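Local coordinates for protein yxeP (Bacillus subtilis, PDB 1YSJ) that probably deacetylates N-acetylcysteine to cysteine and acetate with a dinuclear metal centre, a step in using S-(2-succino)cysteine as a sulfur source, at residues P226-G231 with A301-Q306; H291-A296 with A307-F312; A332-Y337 with F392-V397. The protein carries 1 engineered substitution. One frame throughout, in Å; residues are numbered along the deposited sequence.

Contact 1. Residues P226-G231 with A301-Q306; sequences PIAAAG and AGYGAQ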
loop_
_atom_site.group_PDB
_atom_site.type_symbol
_atom_site.label_atom_id
_atom_site.label_comp_id
_atom_site.label_asym_id
_atom_site.label_seq_id
_atom_site.Cartn_x
_atom_site.Cartn_y
_atom_site.Cartn_z
ATOM N N PRO A 226 6.943 5.027 10.654
ATOM C CA PRO A 226 6.838 5.607 9.311
ATOM C C PRO A 226 5.395 5.872 8.868
ATOM O O PRO A 226 5.162 6.760 8.043
ATOM C CB PRO A 226 7.475 4.539 8.420
ATOM C CG PRO A 226 7.272 3.271 9.147
ATOM C CD PRO A 226 7.343 3.607 10.607
ATOM N N ILE A 227 4.448 5.107 9.414
ATOM C CA ILE A 227 3.026 5.222 9.067
ATOM C C ILE A 227 2.443 6.552 9.538
ATOM O O ILE A 227 1.792 7.260 8.763
ATOM C CB ILE A 227 2.188 4.062 9.663
ATOM C CG1 ILE A 227 2.754 2.697 9.248
ATOM C CG2 ILE A 227 0.712 4.201 9.281
ATOM C CD1 ILE A 227 2.313 2.208 7.891
ATOM N N ALA A 228 2.681 6.877 10.807
ATOM C CA ALA A 228 2.257 8.147 11.388
ATOM C C ALA A 228 2.850 9.329 10.623
ATOM O O ALA A 228 2.166 10.324 10.386
ATOM C CB ALA A 228 2.642 8.213 12.870
ATOM N N ALA A 229 4.123 9.210 10.248
ATOM C CA ALA A 229 4.779 10.179 9.380
ATOM C C ALA A 229 4.056 10.275 8.033
ATOM O O ALA A 229 3.717 11.368 7.581
ATOM C CB ALA A 229 6.251 9.812 9.183
ATOM N N ALA A 230 3.805 9.126 7.411
ATOM C CA ALA A 230 3.113 9.079 6.122
ATOM C C ALA A 230 1.726 9.729 6.174
ATOM O O ALA A 230 1.336 10.429 5.241
ATOM C CB ALA A 230 3.024 7.645 5.608
ATOM N N GLY A 231 1.001 9.510 7.273
ATOM C CA GLY A 231 -0.342 10.072 7.458
ATOM C C GLY A 231 -0.391 11.590 7.503
ATOM O O GLY A 231 -1.307 12.205 6.953
ATOM N N ALA A 301 11.257 13.827 9.981
ATOM C CA ALA A 301 12.264 14.065 11.019
ATOM C C ALA A 301 11.644 14.202 12.407
ATOM O O ALA A 301 12.271 13.850 13.409
ATOM C CB ALA A 301 13.093 15.294 10.686
ATOM N N GLY A 302 10.417 14.714 12.458
ATOM C CA GLY A 302 9.655 14.792 13.696
ATOM C C GLY A 302 9.370 13.422 14.288
ATOM O O GLY A 302 9.269 13.277 15.508
ATOM N N TYR A 303 9.255 12.417 13.420
ATOM C CA TYR A 303 8.946 11.046 13.832
ATOM C C TYR A 303 10.167 10.120 13.912
ATOM O O TYR A 303 10.024 8.898 14.019
ATOM C CB TYR A 303 7.862 10.451 12.923
ATOM C CG TYR A 303 6.505 11.053 13.180
ATOM C CD1 TYR A 303 6.062 12.159 12.457
ATOM C CD2 TYR A 303 5.672 10.535 14.172
ATOM C CE1 TYR A 303 4.818 12.726 12.705
ATOM C CE2 TYR A 303 4.426 11.094 14.428
ATOM C CZ TYR A 303 4.005 12.187 13.691
ATOM O OH TYR A 303 2.770 12.738 13.947
ATOM N N GLY A 304 11.361 10.710 13.876
ATOM C CA GLY A 304 12.609 9.952 13.933
ATOM C C GLY A 304 12.882 9.166 12.663
ATOM O O GLY A 304 13.682 8.227 12.664
ATOM N N ALA A 305 12.212 9.556 11.582
ATOM C CA ALA A 305 12.340 8.898 10.289
ATOM C C ALA A 305 12.945 9.859 9.271
ATOM O O ALA A 305 13.127 11.045 9.559
ATOM C CB ALA A 305 10.976 8.404 9.815
ATOM N N GLN A 306 13.270 9.345 8.088
ATOM C CA GLN A 306 13.757 10.186 7.001
ATOM C C GLN A 306 12.942 9.985 5.729
ATOM O O GLN A 306 12.393 8.904 5.489
ATOM C CB GLN A 306 15.256 9.968 6.744
ATOM C CG GLN A 306 15.640 8.588 6.223
ATOM C CD GLN A 306 17.114 8.489 5.844
ATOM O OE1 GLN A 306 17.454 8.257 4.681
ATOM N NE2 GLN A 306 17.994 8.668 6.827
#
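Tyr303 lies broadside against helix 226-237, and the apolar part of the contact is its ring resting on Ala228 and Ala229. The two alanine methyls meet different flanks of that ring. Ala228 CB reaches Tyr303 CE2 at 3.7 Å and Tyr303 CD2 at 4.0 Å, whereas Ala229 CB sits beside Tyr303 CD1 at 4.0 Å and also touches the tyrosine CB. The CA of Ala229 comes equally close, 3.9 Å from Tyr303 CD1, so the ring packs on the helix backbone as well as on its methyls. The middle of the ring faces the peptide link between the two alanines: Ala228 C and Ala229 N lie over its centre, with Ala229 N 4.1 Å above the plane. With methyls for side chains, the helix lets the ring come this close to its main chain.

The backbone bonds belong to the turn that presents the tyrosine. Helix 282-302 ends in a Schellman motif whose C-prime residue is Gly304, with phi of 71°, a value that favours glycine. Gly304 N makes a weak bond of 3.3 Å to Ala301 O, and Ala305 N bonds to the carbonyl one residue before Ala301. Beyond the turn the chain enters strand 306-320. The helix and the turn joined here belong to the smaller domain, the dimerisation domain of dimeric M20 peptidases, in which helices pack on an antiparallel four-stranded sheet.

The polar end of the tyrosine is held separately. With CG anti to the carbonyl carbon (chi1 -72°), the ring slants across the helix, and its OH reaches Gln232, with which it hydrogen-bonds. On the sheet side, Ala229 and Ala305 both touch Ile210 of strand 197-211, while Gln238 of the second subunit packs on Ala228.

Contact 2. Residues H291-A296 with A307-F312; sequences HMRRVA and AEFKWF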
loop_
_atom_site.group_PDB
_atom_site.type_symbol
_atom_site.label_atom_id
_atom_site.label_comp_id
_atom_site.label_asym_id
_atom_site.label_seq_id
_atom_site.Cartn_x
_atom_site.Cartn_y
_atom_site.Cartn_z
ATOM N N HIS A 291 9.000 22.661 -2.170
ATOM C CA HIS A 291 8.043 22.887 -1.093
ATOM C C HIS A 291 7.501 21.562 -0.552
ATOM O O HIS A 291 7.299 21.412 0.654
ATOM C CB HIS A 291 6.903 23.799 -1.557
ATOM C CG HIS A 291 6.139 24.427 -0.432
ATOM N ND1 HIS A 291 6.515 25.619 0.152
ATOM C CD2 HIS A 291 5.022 24.025 0.224
ATOM C CE1 HIS A 291 5.664 25.925 1.115
ATOM N NE2 HIS A 291 4.749 24.974 1.179
HETATM N N MSE A 292 7.286 20.605 -1.453
HETATM C CA MSE A 292 6.825 19.265 -1.091
HETATM C C MSE A 292 7.914 18.471 -0.386
HETATM O O MSE A 292 7.627 17.643 0.475
HETATM C CB MSE A 292 6.373 18.503 -2.333
HETATM C CG MSE A 292 5.123 19.054 -2.997
HETATM SE SE MSE A 292 4.619 17.989 -4.557
HETATM C CE MSE A 292 4.180 16.321 -3.631
ATOM N N ARG A 293 9.161 18.726 -0.776
ATOM C CA ARG A 293 10.331 18.092 -0.180
ATOM C C ARG A 293 10.532 18.587 1.249
ATOM O O ARG A 293 10.753 17.788 2.158
ATOM C CB ARG A 293 11.573 18.394 -1.023
ATOM C CG ARG A 293 12.826 17.625 -0.638
ATOM C CD ARG A 293 14.058 18.283 -1.246
ATOM N NE ARG A 293 15.160 17.342 -1.436
ATOM C CZ ARG A 293 15.348 16.605 -2.531
ATOM N NH1 ARG A 293 14.504 16.686 -3.556
ATOM N NH2 ARG A 293 16.385 15.780 -2.603
ATOM N N ARG A 294 10.445 19.907 1.429
ATOM C CA ARG A 294 10.614 20.554 2.730
ATOM C C ARG A 294 9.600 20.023 3.742
ATOM O O ARG A 294 9.958 19.705 4.871
ATOM C CB ARG A 294 10.476 22.075 2.583
ATOM C CG ARG A 294 10.986 22.895 3.772
ATOM C CD ARG A 294 10.745 24.398 3.581
ATOM N NE ARG A 294 11.519 24.959 2.472
ATOM C CZ ARG A 294 11.034 25.221 1.257
ATOM N NH1 ARG A 294 9.761 24.985 0.968
ATOM N NH2 ARG A 294 11.829 25.726 0.323
ATOM N N VAL A 295 8.345 19.921 3.307
ATOM C CA VAL A 295 7.235 19.411 4.114
ATOM C C VAL A 295 7.444 17.945 4.501
ATOM O O VAL A 295 7.285 17.580 5.667
ATOM C CB VAL A 295 5.871 19.594 3.369
ATOM C CG1 VAL A 295 4.770 18.731 3.975
ATOM C CG2 VAL A 295 5.451 21.060 3.359
ATOM N N ALA A 296 7.804 17.118 3.520
ATOM C CA ALA A 296 8.020 15.687 3.740
ATOM C C ALA A 296 9.210 15.418 4.660
ATOM O O ALA A 296 9.144 14.551 5.533
ATOM C CB ALA A 296 8.205 14.969 2.414
ATOM N N ALA A 307 12.861 11.041 4.928
ATOM C CA ALA A 307 12.106 11.011 3.685
ATOM C C ALA A 307 13.026 11.007 2.474
ATOM O O ALA A 307 14.036 11.717 2.442
ATOM C CB ALA A 307 11.146 12.194 3.620
ATOM N N GLU A 308 12.675 10.183 1.492
ATOM C CA GLU A 308 13.286 10.228 0.170
ATOM C C GLU A 308 12.260 10.810 -0.788
ATOM O O GLU A 308 11.165 10.269 -0.926
ATOM C CB GLU A 308 13.675 8.828 -0.302
ATOM C CG GLU A 308 14.941 8.270 0.308
ATOM C CD GLU A 308 15.221 6.841 -0.134
ATOM O OE1 GLU A 308 14.983 6.522 -1.323
ATOM O OE2 GLU A 308 15.685 6.038 0.708
ATOM N N PHE A 309 12.612 11.915 -1.438
ATOM C CA PHE A 309 11.719 12.550 -2.404
ATOM C C PHE A 309 12.281 12.402 -3.808
ATOM O O PHE A 309 13.420 12.788 -4.073
ATOM C CB PHE A 309 11.506 14.031 -2.061
ATOM C CG PHE A 309 10.478 14.715 -2.924
ATOM C CD1 PHE A 309 9.140 14.728 -2.554
ATOM C CD2 PHE A 309 10.852 15.355 -4.106
ATOM C CE1 PHE A 309 8.187 15.359 -3.345
ATOM C CE2 PHE A 309 9.903 15.989 -4.908
ATOM C CZ PHE A 309 8.567 15.991 -4.526
ATOM N N LYS A 310 11.477 11.834 -4.700
ATOM C CA LYS A 310 11.870 11.671 -6.097
ATOM C C LYS A 310 10.895 12.391 -7.020
ATOM O O LYS A 310 9.685 12.346 -6.815
ATOM C CB LYS A 310 11.966 10.191 -6.466
ATOM C CG LYS A 310 13.169 9.476 -5.878
ATOM C CD LYS A 310 13.406 8.144 -6.573
ATOM C CE LYS A 310 14.543 7.377 -5.920
ATOM N NZ LYS A 310 14.901 6.149 -6.688
ATOM N N TRP A 311 11.440 13.052 -8.037
ATOM C CA TRP A 311 10.659 13.879 -8.954
ATOM C C TRP A 311 10.885 13.422 -10.391
ATOM O O TRP A 311 12.030 13.321 -10.842
ATOM C CB TRP A 311 11.068 15.341 -8.776
ATOM C CG TRP A 311 10.305 16.343 -9.595
ATOM C CD1 TRP A 311 10.721 16.946 -10.752
ATOM C CD2 TRP A 311 9.014 16.888 -9.302
ATOM N NE1 TRP A 311 9.761 17.823 -11.203
ATOM C CE2 TRP A 311 8.705 17.809 -10.332
ATOM C CE3 TRP A 311 8.084 16.684 -8.272
ATOM C CZ2 TRP A 311 7.503 18.530 -10.361
ATOM C CZ3 TRP A 311 6.887 17.399 -8.302
ATOM C CH2 TRP A 311 6.608 18.311 -9.344
ATOM N N PHE A 312 9.797 13.140 -11.103
ATOM C CA PHE A 312 9.881 12.650 -12.485
ATOM C C PHE A 312 9.019 13.477 -13.437
ATOM O O PHE A 312 7.808 13.257 -13.526
ATOM C CB PHE A 312 9.487 11.169 -12.575
ATOM C CG PHE A 312 10.179 10.291 -11.571
ATOM C CD1 PHE A 312 9.560 9.974 -10.364
ATOM C CD2 PHE A 312 11.442 9.774 -11.835
ATOM C CE1 PHE A 312 10.189 9.158 -9.436
ATOM C CE2 PHE A 312 12.083 8.957 -10.909
ATOM C CZ PHE A 312 11.453 8.650 -9.706
#
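Phe309 points from its strand at Met292 and Arg293 of the helix. Its CE1 corner meets CB of Met292 (a selenomethionine here) at 3.8 Å, the two side chains crossing at about a right angle. One ring face looks onto the helix backbone at Arg293, whose CA is 4.2 Å above the ring plane but displaced toward the rim. The arginine side chain then runs past the ring toward the strand: Arg293 NH1 comes within 3.9 Å of Phe309 CD2, and Phe309 CB lies over a face of the guanidinium, whose plane is tilted 60° from that of the ring.

Farther along the strand in each direction the contacts thin out. Ala307 CB lies against the last residue of 291-296, 3.6 Å from Ala296 O and 4.2 Å from Ala296 CB, while Met292 SE grazes Trp311 CZ3 at 4.4 Å.

Phe309 CB already points at the helix, and with CG anti to the backbone N (chi1 -174°) the ring continues toward it; Pro289 and Ile208 also touch it. Replacing Phe309 by an alanine is likely to open a gap between helix and strand, taking from Met292 CB its aromatic neighbour and leaving the Arg293 arm freer to swing.

Alternation puts Ala307, Phe309 and Trp311 on the helix side, Glu308 and Lys310 on the other. Segment 291-296 runs nearly antiparallel to 307-312, at 166°, with 8.8 Å between their axes at closest approach. A helix lying on one face of an antiparallel sheet is the build of the smaller, dimerisation-type domain of dimeric M20 enzymes. Strand 306-320 edges that sheet within the chain, bonded to strand 197-211, while Met292 reaches Val277 of strand 270-278 and Leu237 of helix 226-237.

Contact 3. Residues A332-Y337 with F392-V397; sequences AARLGY and FAELAV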
loop_
_atom_site.group_PDB
_atom_site.type_symbol
_atom_site.label_atom_id
_atom_site.label_comp_id
_atom_site.label_asym_id
_atom_site.label_seq_id
_atom_site.Cartn_x
_atom_site.Cartn_y
_atom_site.Cartn_z
ATOM N N ALA A 332 -11.335 32.567 -37.676
ATOM C CA ALA A 332 -12.727 32.229 -37.397
ATOM C C ALA A 332 -13.663 33.307 -37.930
ATOM O O ALA A 332 -14.740 32.998 -38.439
ATOM C CB ALA A 332 -12.939 32.031 -35.907
ATOM N N ALA A 333 -13.238 34.565 -37.810
ATOM C CA ALA A 333 -14.020 35.712 -38.268
ATOM C C ALA A 333 -14.235 35.691 -39.781
ATOM O O ALA A 333 -15.353 35.900 -40.247
ATOM C CB ALA A 333 -13.356 37.014 -37.837
ATOM N N ARG A 334 -13.165 35.427 -40.533
ATOM C CA ARG A 334 -13.214 35.321 -41.998
ATOM C C ARG A 334 -14.186 34.258 -42.507
ATOM O O ARG A 334 -14.783 34.414 -43.578
ATOM C CB ARG A 334 -11.826 35.023 -42.565
ATOM C CG ARG A 334 -10.943 36.235 -42.767
ATOM C CD ARG A 334 -9.738 35.857 -43.606
ATOM N NE ARG A 334 -8.695 36.882 -43.584
ATOM C CZ ARG A 334 -7.500 36.750 -44.154
ATOM N NH1 ARG A 334 -7.179 35.630 -44.798
ATOM N NH2 ARG A 334 -6.619 37.738 -44.078
ATOM N N LEU A 335 -14.335 33.180 -41.743
ATOM C CA LEU A 335 -15.186 32.061 -42.142
ATOM C C LEU A 335 -16.572 32.095 -41.487
ATOM O O LEU A 335 -17.391 31.195 -41.694
ATOM C CB LEU A 335 -14.479 30.732 -41.858
ATOM C CG LEU A 335 -13.076 30.584 -42.463
ATOM C CD1 LEU A 335 -12.314 29.469 -41.783
ATOM C CD2 LEU A 335 -13.124 30.370 -43.975
ATOM N N GLY A 336 -16.829 33.143 -40.709
ATOM C CA GLY A 336 -18.104 33.291 -40.015
ATOM C C GLY A 336 -18.295 32.314 -38.868
ATOM O O GLY A 336 -19.424 31.974 -38.512
ATOM N N TYR A 337 -17.191 31.858 -38.292
ATOM C CA TYR A 337 -17.241 31.018 -37.100
ATOM C C TYR A 337 -17.060 31.886 -35.861
ATOM O O TYR A 337 -16.652 33.047 -35.960
ATOM C CB TYR A 337 -16.183 29.906 -37.160
ATOM C CG TYR A 337 -16.395 28.916 -38.285
ATOM C CD1 TYR A 337 -15.313 28.434 -39.029
ATOM C CD2 TYR A 337 -17.680 28.467 -38.617
ATOM C CE1 TYR A 337 -15.502 27.524 -40.074
ATOM C CE2 TYR A 337 -17.883 27.564 -39.656
ATOM C CZ TYR A 337 -16.792 27.096 -40.382
ATOM O OH TYR A 337 -16.994 26.197 -41.406
ATOM N N PHE A 392 -8.126 25.751 -39.894
ATOM C CA PHE A 392 -6.678 25.607 -39.930
ATOM C C PHE A 392 -6.086 25.940 -41.294
ATOM O O PHE A 392 -4.925 26.343 -41.385
ATOM C CB PHE A 392 -6.261 24.211 -39.460
ATOM C CG PHE A 392 -6.259 24.063 -37.968
ATOM C CD1 PHE A 392 -7.401 23.633 -37.294
ATOM C CD2 PHE A 392 -5.125 24.380 -37.230
ATOM C CE1 PHE A 392 -7.405 23.512 -35.909
ATOM C CE2 PHE A 392 -5.116 24.255 -35.834
ATOM C CZ PHE A 392 -6.252 23.825 -35.176
ATOM N N ALA A 393 -6.885 25.782 -42.348
ATOM C CA ALA A 393 -6.489 26.222 -43.683
ATOM C C ALA A 393 -6.401 27.747 -43.739
ATOM O O ALA A 393 -5.456 28.299 -44.307
ATOM C CB ALA A 393 -7.457 25.696 -44.730
ATOM N N GLU A 394 -7.373 28.425 -43.132
ATOM C CA GLU A 394 -7.386 29.883 -43.134
ATOM C C GLU A 394 -6.350 30.451 -42.169
ATOM O O GLU A 394 -5.701 31.455 -42.473
ATOM C CB GLU A 394 -8.784 30.422 -42.817
ATOM C CG GLU A 394 -9.026 31.842 -43.315
ATOM C CD GLU A 394 -8.949 31.974 -44.839
ATOM O OE1 GLU A 394 -9.377 31.039 -45.559
ATOM O OE2 GLU A 394 -8.467 33.026 -45.314
ATOM N N LEU A 395 -6.191 29.794 -41.022
ATOM C CA LEU A 395 -5.166 30.152 -40.043
ATOM C C LEU A 395 -3.762 30.074 -40.643
ATOM O O LEU A 395 -2.963 30.991 -40.468
ATOM C CB LEU A 395 -5.272 29.265 -38.797
ATOM C CG LEU A 395 -4.304 29.521 -37.638
ATOM C CD1 LEU A 395 -4.543 30.886 -36.994
ATOM C CD2 LEU A 395 -4.411 28.417 -36.606
ATOM N N ALA A 396 -3.478 28.987 -41.358
ATOM C CA ALA A 396 -2.185 28.798 -42.028
ATOM C C ALA A 396 -1.845 29.945 -42.982
ATOM O O ALA A 396 -0.725 30.465 -42.955
ATOM C CB ALA A 396 -2.156 27.470 -42.764
ATOM N N VAL A 397 -2.816 30.333 -43.811
ATOM C CA VAL A 397 -2.658 31.444 -44.752
ATOM C C VAL A 397 -2.396 32.770 -44.020
ATOM O O VAL A 397 -1.511 33.538 -44.409
ATOM C CB VAL A 397 -3.887 31.577 -45.693
ATOM C CG1 VAL A 397 -3.789 32.829 -46.565
ATOM C CG2 VAL A 397 -4.035 30.331 -46.564
#
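Glu394 turns back toward Arg334 through two torsions: its CG is anti to the backbone N (chi1 -157°), and a bend at chi2 of 63° folds the carboxylate over. Arg334 does the reverse, running extended from CG to NE, with its CG anti to the carbonyl carbon; the two side chains cross at about a right angle.

The product is a salt bridge made through one hydrogen bond. Arg334 NH1 donates to Glu394 OE2 over 3.0 Å, at an N-H...O angle of 155°. The acceptor lies practically in the guanidinium plane and uses the lone pair anti to its other oxygen, but the carboxylate is steeply inclined to the guanidinium, so this is not the flat, two-bond pairing of the two groups. Arg334 CD also comes to 3.5 Å from Glu394 OE2. The second oxygen, Glu394 OE1, is taken by Arg141 in another salt bridge, so two arginines share the carboxylate and would be expected to stabilise its negative charge.

Leu335 supplies the apolar side, its CD1 lying 3.8 Å from Glu394 CB, against the base of the same side chain. A Schellman motif closes the helix just here: Tyr337 N bonds to Ala332 O at 2.7 Å and Gly336 N to Ala333 O at 3.2 Å, with Gly336 taking the positive phi.

The contact thus ties the C-terminal end of helix 325-334 to the middle of helix 384-402 on the surface of the larger, metal-binding domain. Past the turn the chain enters strand 338-341 at the edge of the mixed sheet, and helix 384-402 packs inward through Phe392 on helix 124-139 and strand 175-184.

Overall arrangement
Contacts 1 and 2 share helix 282-302 and belong to the smaller domain, their centres about 13 Å apart; contact 3 lies on the opposite side of the chain's centre, its own centre about 58 Å from that of contact 1. Contact 1 is largely buried and packs the turn after helix 282-302 on helix 226-237 through one aromatic ring; contact 2, partly buried, seats the same helix on the sheet, mostly with longer side chains. Both rely on apolar packing, with an arginine joining at the exposed side of contact 2. Contact 3, a surface contact between two helices of the metal-binding domain, depends chiefly on opposite charges. Helix ends closed by Schellman glycines recur in contacts 1 and 3.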